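Local atomic coordinates of beta-glucuronidase (Dictyoglomus thermophilum, PDB entry 6XXW), a protein that probably hydrolyses the beta-glycosidic bond of glucuronides, as expected of a beta-glucuronidase of glycoside hydrolase family 2. Residues 326-331 with 570-575; 526-531 with 582-587; 508-513 with 577-582. One frame throughout, in Å; residues are numbered along the deposited sequence. Where two conformers were deposited one is given.

Contact 1: residues 326-331 with 570-575; sequences FNLLKW and GVFTRN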
loop_
_atom_site.group_PDB
_atom_site.type_symbol
_atom_site.label_atom_id
_atom_site.label_comp_id
_atom_site.label_asym_id
_atom_site.label_seq_id
_atom_site.Cartn_x
_atom_site.Cartn_y
_atom_site.Cartn_z
ATOM N N PHE A 326 18.273 -12.312 -13.028
ATOM C CA PHE A 326 18.326 -13.272 -14.124
ATOM C C PHE A 326 17.341 -14.420 -13.919
ATOM O O PHE A 326 16.764 -14.926 -14.888
ATOM C CB PHE A 326 19.759 -13.789 -14.304
ATOM C CG PHE A 326 20.619 -12.841 -15.092
ATOM C CD1 PHE A 326 20.558 -12.818 -16.477
ATOM C CD2 PHE A 326 21.420 -11.910 -14.446
ATOM C CE1 PHE A 326 21.316 -11.923 -17.198
ATOM C CE2 PHE A 326 22.177 -11.007 -15.166
ATOM C CZ PHE A 326 22.126 -11.013 -16.544
ATOM N N ASN A 327 17.135 -14.855 -12.677
ATOM C CA ASN A 327 16.123 -15.887 -12.446
ATOM C C ASN A 327 14.729 -15.366 -12.775
ATOM O O ASN A 327 13.885 -16.107 -13.299
ATOM C CB ASN A 327 16.201 -16.381 -11.005
ATOM C CG ASN A 327 17.464 -17.161 -10.753
ATOM O OD1 ASN A 327 18.038 -17.722 -11.684
ATOM N ND2 ASN A 327 17.929 -17.175 -9.513
ATOM N N LEU A 328 14.483 -14.084 -12.506
ATOM C CA LEU A 328 13.203 -13.486 -12.887
ATOM C C LEU A 328 13.077 -13.368 -14.401
ATOM O O LEU A 328 11.998 -13.603 -14.959
ATOM C CB LEU A 328 13.047 -12.116 -12.226
ATOM C CG LEU A 328 12.746 -12.097 -10.721
ATOM C CD1 LEU A 328 12.909 -10.665 -10.148
ATOM C CD2 LEU A 328 11.359 -12.650 -10.444
ATOM N N LEU A 329 14.166 -13.009 -15.085
ATOM C CA LEU A 329 14.138 -12.958 -16.546
ATOM C C LEU A 329 13.758 -14.314 -17.132
ATOM O O LEU A 329 12.940 -14.402 -18.059
ATOM C CB LEU A 329 15.502 -12.501 -17.081
ATOM C CG LEU A 329 15.864 -11.009 -16.961
ATOM C CD1 LEU A 329 17.266 -10.735 -17.600
ATOM C CD2 LEU A 329 14.805 -10.142 -17.599
ATOM N N LYS A 330 14.369 -15.388 -16.620
ATOM C CA LYS A 330 14.028 -16.720 -17.107
ATOM C C LYS A 330 12.606 -17.105 -16.714
ATOM O O LYS A 330 11.870 -17.681 -17.528
ATOM C CB LYS A 330 15.040 -17.746 -16.585
ATOM C CG LYS A 330 16.398 -17.700 -17.300
ATOM C CD LYS A 330 16.299 -18.131 -18.774
ATOM C CE LYS A 330 16.456 -19.641 -18.940
ATOM N NZ LYS A 330 16.414 -20.086 -20.370
ATOM N N TRP A 331 12.189 -16.760 -15.487
ATOM C CA TRP A 331 10.828 -17.065 -15.029
ATOM C C TRP A 331 9.762 -16.418 -15.916
ATOM O O TRP A 331 8.774 -17.061 -16.306
ATOM C CB TRP A 331 10.664 -16.594 -13.583
ATOM C CG TRP A 331 9.247 -16.640 -13.072
ATOM C CD1 TRP A 331 8.589 -17.728 -12.590
ATOM C CD2 TRP A 331 8.330 -15.542 -12.981
ATOM N NE1 TRP A 331 7.309 -17.382 -12.204
ATOM C CE2 TRP A 331 7.125 -16.045 -12.437
ATOM C CE3 TRP A 331 8.407 -14.190 -13.315
ATOM C CZ2 TRP A 331 6.005 -15.238 -12.221
ATOM C CZ3 TRP A 331 7.296 -13.382 -13.102
ATOM C CH2 TRP A 331 6.105 -13.910 -12.565
ATOM N N GLY A 570 8.167 0.063 -13.470
ATOM C CA GLY A 570 8.659 -1.300 -13.374
ATOM C C GLY A 570 7.544 -2.322 -13.555
ATOM O O GLY A 570 6.402 -2.116 -13.132
ATOM N N VAL A 571 7.873 -3.426 -14.230
ATOM C CA VAL A 571 7.018 -4.611 -14.241
ATOM C C VAL A 571 7.160 -5.365 -12.916
ATOM O O VAL A 571 6.232 -6.057 -12.478
ATOM C CB VAL A 571 7.384 -5.477 -15.463
ATOM C CG1 VAL A 571 6.930 -6.912 -15.302
ATOM C CG2 VAL A 571 6.839 -4.861 -16.753
ATOM N N PHE A 572 8.319 -5.244 -12.276
ATOM C CA PHE A 572 8.572 -5.719 -10.923
ATOM C C PHE A 572 8.725 -4.521 -9.996
ATOM O O PHE A 572 9.137 -3.437 -10.419
ATOM C CB PHE A 572 9.848 -6.582 -10.847
ATOM C CG PHE A 572 9.770 -7.842 -11.659
ATOM C CD1 PHE A 572 10.266 -7.873 -12.951
ATOM C CD2 PHE A 572 9.188 -8.984 -11.142
ATOM C CE1 PHE A 572 10.196 -9.021 -13.720
ATOM C CE2 PHE A 572 9.105 -10.146 -11.914
ATOM C CZ PHE A 572 9.621 -10.162 -13.204
ATOM N N THR A 573 8.389 -4.714 -8.721
ATOM C CA THR A 573 8.694 -3.679 -7.745
ATOM C C THR A 573 10.211 -3.574 -7.571
ATOM O O THR A 573 10.977 -4.420 -8.045
ATOM C CB THR A 573 8.026 -3.988 -6.406
ATOM O OG1 THR A 573 8.562 -5.208 -5.894
ATOM C CG2 THR A 573 6.530 -4.131 -6.579
ATOM N N ARG A 574 10.655 -2.531 -6.861
ATOM C CA ARG A 574 12.093 -2.371 -6.660
ATOM C C ARG A 574 12.690 -3.528 -5.863
ATOM O O ARG A 574 13.880 -3.837 -6.018
ATOM C CB ARG A 574 12.387 -1.049 -5.955
ATOM C CG ARG A 574 13.846 -0.617 -6.072
ATOM C CD ARG A 574 14.033 0.750 -5.467
ATOM N NE ARG A 574 15.247 1.443 -5.907
ATOM C CZ ARG A 574 15.905 2.301 -5.139
ATOM N NH1 ARG A 574 15.481 2.529 -3.907
ATOM N NH2 ARG A 574 16.975 2.940 -5.593
ATOM N N ASN A 575 11.894 -4.174 -5.007
ATOM C CA ASN A 575 12.346 -5.355 -4.289
ATOM C C ASN A 575 12.085 -6.641 -5.070
ATOM O O ASN A 575 12.051 -7.720 -4.474
ATOM C CB ASN A 575 11.712 -5.419 -2.888
ATOM C CG ASN A 575 10.219 -5.644 -2.917
ATOM O OD1 ASN A 575 9.572 -5.594 -3.972
ATOM N ND2 ASN A 575 9.648 -5.883 -1.742
#
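Leu328 and Trp331, one turn apart on helix 319-332, receive the ring of Phe572 from the loop that follows strand 544-550. The two residue ranges lie well apart in backbone terms, with 9.3 Å between Leu328 CA and Phe572 CA, so side chains alone bridge the gap.

Leu328 can be followed outward. Its CB sits 4.1 Å from Phe572 CZ, at the far end of the ring. The first torsion sets CG beside the backbone N, turned away from the carbonyl carbon, and the second (chi2 168°) then divides the methyls, CD1 over the face of the phenyl and CD2 near CE2. CD2 makes the closest approach of the contact, 3.7 Å to Phe572 CE2. CD1 lies 4.3 Å from the ring centroid and 14° off the normal, a CH-pi contact displaced toward the rim. The leucine and the phenylalanine thus lie alongside each other, pointing opposite ways, rather than meeting end on.

Trp331 comes in at the rim. Its CZ3 is 3.9 Å from Phe572 CE2 and stays near the plane of the phenyl, while the phenyl carbon approaches the indole at a slant. Phe572 CE2 is therefore touched by both helix residues.

Around this cluster, Phe572 meets the ring of Phe552 with the planes at about 45°, and Trp331 is in cation-pi contact with Lys586. Leu328 and Trp331 also pack on Gln63 of the second subunit, so the same helix face serves the barrel domain and a subunit interface.

With carbon alone meeting carbon, cohesion between the two ranges is by dispersion and exclusion of water, and the fit depends on shape, one face and one end of a phenyl ring, rather than on directional bonds.

Contact 2: residues 526-531 with 582-587; sequences YQQEMI and AHFLKE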
loop_
_atom_site.group_PDB
_atom_site.type_symbol
_atom_site.label_atom_id
_atom_site.label_comp_id
_atom_site.label_asym_id
_atom_site.label_seq_id
_atom_site.Cartn_x
_atom_site.Cartn_y
_atom_site.Cartn_z
ATOM N N TYR A 526 -4.119 -0.277 -15.574
ATOM C CA TYR A 526 -3.802 0.574 -16.711
ATOM C C TYR A 526 -2.485 0.153 -17.337
ATOM O O TYR A 526 -2.368 0.087 -18.566
ATOM C CB TYR A 526 -3.757 2.041 -16.284
ATOM C CG TYR A 526 -3.815 3.000 -17.461
ATOM C CD1 TYR A 526 -2.657 3.329 -18.169
ATOM C CD2 TYR A 526 -5.020 3.544 -17.881
ATOM C CE1 TYR A 526 -2.697 4.188 -19.257
ATOM C CE2 TYR A 526 -5.074 4.417 -18.959
ATOM C CZ TYR A 526 -3.905 4.731 -19.646
ATOM O OH TYR A 526 -3.946 5.588 -20.719
ATOM N N GLN A 527 -1.488 -0.160 -16.499
ATOM C CA GLN A 527 -0.204 -0.611 -17.018
ATOM C C GLN A 527 -0.370 -1.871 -17.867
ATOM O O GLN A 527 0.168 -1.957 -18.979
ATOM C CB GLN A 527 0.776 -0.835 -15.861
ATOM C CG GLN A 527 2.112 -1.463 -16.291
ATOM C CD GLN A 527 2.978 -1.848 -15.095
ATOM O OE1 GLN A 527 2.472 -2.299 -14.072
ATOM N NE2 GLN A 527 4.285 -1.676 -15.229
ATOM N N GLN A 528 -1.136 -2.849 -17.369
ATOM C CA GLN A 528 -1.334 -4.091 -18.119
ATOM C C GLN A 528 -2.116 -3.855 -19.408
ATOM O O GLN A 528 -1.775 -4.417 -20.453
ATOM C CB GLN A 528 -2.045 -5.145 -17.246
ATOM C CG GLN A 528 -2.526 -6.390 -18.019
ATOM C CD GLN A 528 -2.887 -7.566 -17.116
ATOM O OE1 GLN A 528 -2.066 -8.038 -16.333
ATOM N NE2 GLN A 528 -4.124 -8.036 -17.222
ATOM N N GLU A 529 -3.179 -3.045 -19.360
ATOM C CA GLU A 529 -3.983 -2.840 -20.564
ATOM C C GLU A 529 -3.188 -2.095 -21.632
ATOM O O GLU A 529 -3.244 -2.442 -22.816
ATOM C CB GLU A 529 -5.265 -2.082 -20.222
ATOM C CG GLU A 529 -6.257 -1.974 -21.380
ATOM C CD GLU A 529 -6.851 -3.317 -21.787
ATOM O OE1 GLU A 529 -6.920 -4.238 -20.943
ATOM O OE2 GLU A 529 -7.247 -3.450 -22.967
ATOM N N MET A 530 -2.446 -1.067 -21.228
ATOM C CA MET A 530 -1.612 -0.348 -22.182
ATOM C C MET A 530 -0.623 -1.297 -22.852
ATOM O O MET A 530 -0.517 -1.342 -24.083
ATOM C CB MET A 530 -0.877 0.787 -21.468
ATOM C CG MET A 530 0.137 1.485 -22.362
ATOM S SD MET A 530 1.066 2.741 -21.459
ATOM C CE MET A 530 2.080 3.417 -22.792
ATOM N N ILE A 531 0.083 -2.095 -22.056
ATOM C CA ILE A 531 1.100 -2.980 -22.617
ATOM C C ILE A 531 0.450 -4.013 -23.528
ATOM O O ILE A 531 0.946 -4.298 -24.627
ATOM C CB ILE A 531 1.918 -3.624 -21.477
ATOM C CG1 ILE A 531 2.935 -2.613 -20.930
ATOM C CG2 ILE A 531 2.606 -4.894 -21.939
ATOM C CD1 ILE A 531 3.581 -3.035 -19.618
ATOM N N ALA A 582 3.375 -8.348 -14.993
ATOM C CA ALA A 582 4.392 -9.400 -15.070
ATOM C C ALA A 582 3.769 -10.743 -15.424
ATOM O O ALA A 582 4.342 -11.525 -16.193
ATOM C CB ALA A 582 5.152 -9.513 -13.748
ATOM N N HIS A 583 2.589 -11.035 -14.871
ATOM C CA HIS A 583 1.942 -12.300 -15.187
ATOM C C HIS A 583 1.370 -12.311 -16.600
ATOM O O HIS A 583 1.399 -13.355 -17.263
ATOM C CB HIS A 583 0.879 -12.588 -14.131
ATOM C CG HIS A 583 1.421 -12.498 -12.744
ATOM N ND1 HIS A 583 2.175 -13.506 -12.183
ATOM C CD2 HIS A 583 1.400 -11.490 -11.839
ATOM C CE1 HIS A 583 2.548 -13.144 -10.968
ATOM N NE2 HIS A 583 2.099 -11.922 -10.737
ATOM N N PHE A 584 0.865 -11.175 -17.088
ATOM C CA PHE A 584 0.465 -11.101 -18.492
ATOM C C PHE A 584 1.650 -11.400 -19.410
ATOM O O PHE A 584 1.536 -12.180 -20.362
ATOM C CB PHE A 584 -0.122 -9.722 -18.819
ATOM C CG PHE A 584 -0.258 -9.469 -20.302
ATOM C CD1 PHE A 584 -1.341 -9.966 -21.006
ATOM C CD2 PHE A 584 0.724 -8.777 -21.000
ATOM C CE1 PHE A 584 -1.457 -9.749 -22.387
ATOM C CE2 PHE A 584 0.625 -8.576 -22.370
ATOM C CZ PHE A 584 -0.469 -9.061 -23.063
ATOM N N LEU A 585 2.804 -10.796 -19.128
ATOM C CA LEU A 585 3.974 -11.015 -19.985
ATOM C C LEU A 585 4.466 -12.457 -19.904
ATOM O O LEU A 585 4.858 -13.045 -20.922
ATOM C CB LEU A 585 5.087 -10.035 -19.612
ATOM C CG LEU A 585 4.825 -8.563 -19.979
ATOM C CD1 LEU A 585 5.912 -7.651 -19.413
ATOM C CD2 LEU A 585 4.658 -8.362 -21.489
ATOM N N LYS A 586 4.444 -13.055 -18.709
ATOM C CA LYS A 586 4.835 -14.457 -18.599
ATOM C C LYS A 586 3.980 -15.337 -19.498
ATOM O O LYS A 586 4.493 -16.244 -20.165
ATOM C CB LYS A 586 4.732 -14.935 -17.148
ATOM C CG LYS A 586 5.234 -16.371 -16.904
ATOM C CD LYS A 586 5.181 -16.716 -15.418
ATOM C CE LYS A 586 5.327 -18.214 -15.162
ATOM N NZ LYS A 586 6.659 -18.752 -15.544
ATOM N N GLU A 587 2.668 -15.087 -19.524
ATOM C CA GLU A 587 1.780 -15.923 -20.320
ATOM C C GLU A 587 1.980 -15.677 -21.811
ATOM O O GLU A 587 2.054 -16.631 -22.594
ATOM C CB GLU A 587 0.325 -15.686 -19.918
ATOM C CG GLU A 587 -0.589 -16.842 -20.310
ATOM C CD GLU A 587 -1.972 -16.384 -20.728
ATOM O OE1 GLU A 587 -2.594 -17.058 -21.579
ATOM O OE2 GLU A 587 -2.441 -15.350 -20.203
#
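Phe584 on helix 580-591 faces Gln528 and Ile531, successive-turn residues of helix 524-538. Its CB points toward the other helix; with CG anti to the backbone N (chi1 167°), the ring is then laid lengthwise between the two helices, which brings CE2 near Ile531 CG2.

Gln528 takes the same first rotamer and then runs on extended, so that its aliphatic part passes the root of the phenylalanine: CG lies 4.2 Å from Phe584 CB, and the amide carbon beyond it stays beside the same atom. The two side chains run aslant, the amide and ring planes 36° apart.

Ile531 works through one branch. Its CG2 methyl stands 4.2 Å from Phe584 CE2 and 4.1 Å from Leu585 CD2. The isoleucine and leucine side chains cross at about a right angle.

The short helical segments run roughly parallel, 30° apart and 10.2 Å at closest approach between their axes, as neighbouring outer helices of a TIM barrel do. Ile531 and Leu585 both rest on Ile549 of strand 544-550, and Leu585 also reaches Ile332 of helix 319-332 beyond.

Contact 3: residues 508-513 with 577-582; sequences ADAISG and QPKMVA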
loop_
_atom_site.group_PDB
_atom_site.type_symbol
_atom_site.label_atom_id
_atom_site.label_comp_id
_atom_site.label_asym_id
_atom_site.label_seq_id
_atom_site.Cartn_x
_atom_site.Cartn_y
_atom_site.Cartn_z
ATOM N N ALA A 508 3.791 2.237 -18.443
ATOM C CA ALA A 508 3.002 3.159 -17.640
ATOM C C ALA A 508 3.429 3.022 -16.184
ATOM O O ALA A 508 3.749 1.916 -15.743
ATOM C CB ALA A 508 1.503 2.855 -17.790
ATOM N N ASP A 509 3.460 4.134 -15.445
ATOM C CA ASP A 509 3.716 4.044 -14.008
ATOM C C ASP A 509 2.566 3.310 -13.333
ATOM O O ASP A 509 1.401 3.531 -13.668
ATOM C CB ASP A 509 3.859 5.431 -13.377
ATOM C CG ASP A 509 5.093 6.169 -13.844
ATOM O OD1 ASP A 509 5.066 6.709 -14.978
ATOM O OD2 ASP A 509 6.074 6.228 -13.068
ATOM N N ALA A 510 2.891 2.407 -12.400
ATOM C CA ALA A 510 1.872 1.706 -11.622
ATOM C C ALA A 510 2.339 1.600 -10.177
ATOM O O ALA A 510 3.404 1.039 -9.908
ATOM C CB ALA A 510 1.570 0.311 -12.190
ATOM N N ILE A 511 1.567 2.161 -9.253
ATOM C CA ILE A 511 1.847 1.961 -7.838
ATOM C C ILE A 511 1.329 0.582 -7.455
ATOM O O ILE A 511 0.168 0.259 -7.715
ATOM C CB ILE A 511 1.186 3.048 -6.976
ATOM C CG1 ILE A 511 1.534 4.456 -7.471
ATOM C CG2 ILE A 511 1.589 2.858 -5.510
ATOM C CD1 ILE A 511 2.999 4.702 -7.623
ATOM N N SER A 512 2.188 -0.234 -6.847
ATOM C CA SER A 512 1.761 -1.554 -6.399
ATOM C C SER A 512 0.579 -1.429 -5.435
ATOM O O SER A 512 0.636 -0.678 -4.463
ATOM C CB SER A 512 2.939 -2.272 -5.726
ATOM O OG SER A 512 2.592 -3.605 -5.416
ATOM N N GLY A 513 -0.512 -2.138 -5.716
ATOM C CA GLY A 513 -1.694 -2.014 -4.890
ATOM C C GLY A 513 -2.702 -0.977 -5.320
ATOM O O GLY A 513 -3.814 -0.971 -4.780
ATOM N N GLN A 577 9.560 -8.084 -6.908
ATOM C CA GLN A 577 8.336 -8.884 -6.902
ATOM C C GLN A 577 7.387 -8.408 -8.001
ATOM O O GLN A 577 7.371 -7.223 -8.340
ATOM C CB GLN A 577 7.618 -8.808 -5.544
ATOM C CG GLN A 577 8.429 -9.334 -4.362
ATOM C CD GLN A 577 8.929 -10.759 -4.553
ATOM O OE1 GLN A 577 8.279 -11.585 -5.197
ATOM N NE2 GLN A 577 10.091 -11.055 -3.978
ATOM N N PRO A 578 6.577 -9.300 -8.567
ATOM C CA PRO A 578 5.869 -8.958 -9.810
ATOM C C PRO A 578 4.625 -8.113 -9.580
ATOM O O PRO A 578 3.883 -8.309 -8.615
ATOM C CB PRO A 578 5.490 -10.331 -10.381
ATOM C CG PRO A 578 5.317 -11.209 -9.139
ATOM C CD PRO A 578 6.388 -10.712 -8.179
ATOM N N LYS A 579 4.378 -7.182 -10.506
ATOM C CA LYS A 579 3.075 -6.544 -10.590
ATOM C C LYS A 579 2.167 -7.374 -11.495
ATOM O O LYS A 579 2.590 -8.364 -12.091
ATOM C CB LYS A 579 3.203 -5.101 -11.095
ATOM C CG LYS A 579 4.037 -4.221 -10.171
ATOM C CD LYS A 579 4.150 -2.799 -10.740
ATOM C CE LYS A 579 5.321 -2.050 -10.104
ATOM N NZ LYS A 579 5.584 -0.732 -10.771
ATOM N N MET A 580 0.898 -6.956 -11.609
ATOM C CA MET A 580 -0.061 -7.696 -12.424
ATOM C C MET A 580 0.467 -7.966 -13.833
ATOM O O MET A 580 0.398 -9.097 -14.328
ATOM C CB MET A 580 -1.385 -6.933 -12.484
ATOM C CG MET A 580 -2.533 -7.759 -13.016
ATOM S SD MET A 580 -4.047 -6.772 -13.077
ATOM C CE MET A 580 -3.946 -6.005 -11.476
ATOM N N VAL A 581 1.019 -6.940 -14.492
ATOM C CA VAL A 581 1.429 -7.111 -15.887
ATOM C C VAL A 581 2.578 -8.104 -16.044
ATOM O O VAL A 581 2.743 -8.666 -17.132
ATOM C CB VAL A 581 1.808 -5.754 -16.518
ATOM C CG1 VAL A 581 3.110 -5.256 -15.965
ATOM C CG2 VAL A 581 1.879 -5.871 -18.051
ATOM N N ALA A 582 3.375 -8.348 -14.993
ATOM C CA ALA A 582 4.392 -9.400 -15.070
ATOM C C ALA A 582 3.769 -10.743 -15.424
ATOM O O ALA A 582 4.342 -11.525 -16.193
ATOM C CB ALA A 582 5.152 -9.513 -13.748
#
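Lys579 reaches Ala510 from the chain leading into helix 580-591, and the approach to it begins two residues earlier. Gln577 starts the range as loop, and its OE1 accepts a bond from Asp517 N of the third subunit. Pro578, buried, leads the chain on to the lysine.

Lys579 carries the whole contact. From CB its chain is drawn out almost straight: chi1 is -61°, with CG beside the backbone N, and the bonds beyond CG are extended. CD passes 4.3 Å from Ala510 CB, CE comes 3.6 Å from Ala510 O, and NZ ends 2.9 Å from the same oxygen. The hydrogen bond lies in the carbonyl plane, with a C=O...N angle of 148°. The ammonium is gripped further by a salt bridge to Asp554 OD1 and by a hydrogen bond to Gly570 O. Three oxygens thus fix a buried amine, and the aspartate would be expected to favour its charged form.

The fold explains the meeting. Eight parallel strands close into a TIM barrel, and Ala510 belongs to the loop leaving strand 501-505, the seventh of them; in relatives of clan GH-A the nucleophile sits at the C-terminal end of this strand. The lysine therefore ties that loop to the chain entering the helix that follows the eighth strand.

Met580 follows. Its N is held by Glu524 OE1, while OE2 of the same carboxylate takes Gly513 N, so the two ranges have an indirect link as well, through Glu524 of helix 524-538. At Ala582 the N makes a weak 3.0 Å bond back to Lys579 O.

All three contacts belong to the TIM barrel domain. Contacts 1 and 3 are buried, whereas contact 2 is only partly so. Contacts 2 and 3 share Ala582 and helix 580-591, and both involve the chain between strands 501-505 and 544-550, contact 2 through its helix and contact 3 through its loop. Contact 1 brings in helix 319-332 from the other flank. Chemistry follows place: the helix-facing contacts 1 and 2 are mostly apolar, while the loop contact 3 centres on one charged group. Gly570 O of contact 1 is an acceptor shared with both others, probably hydrogen-bonded by Gln527 NE2 of contact 2; Lys586 NZ probably bonds Trp331 O.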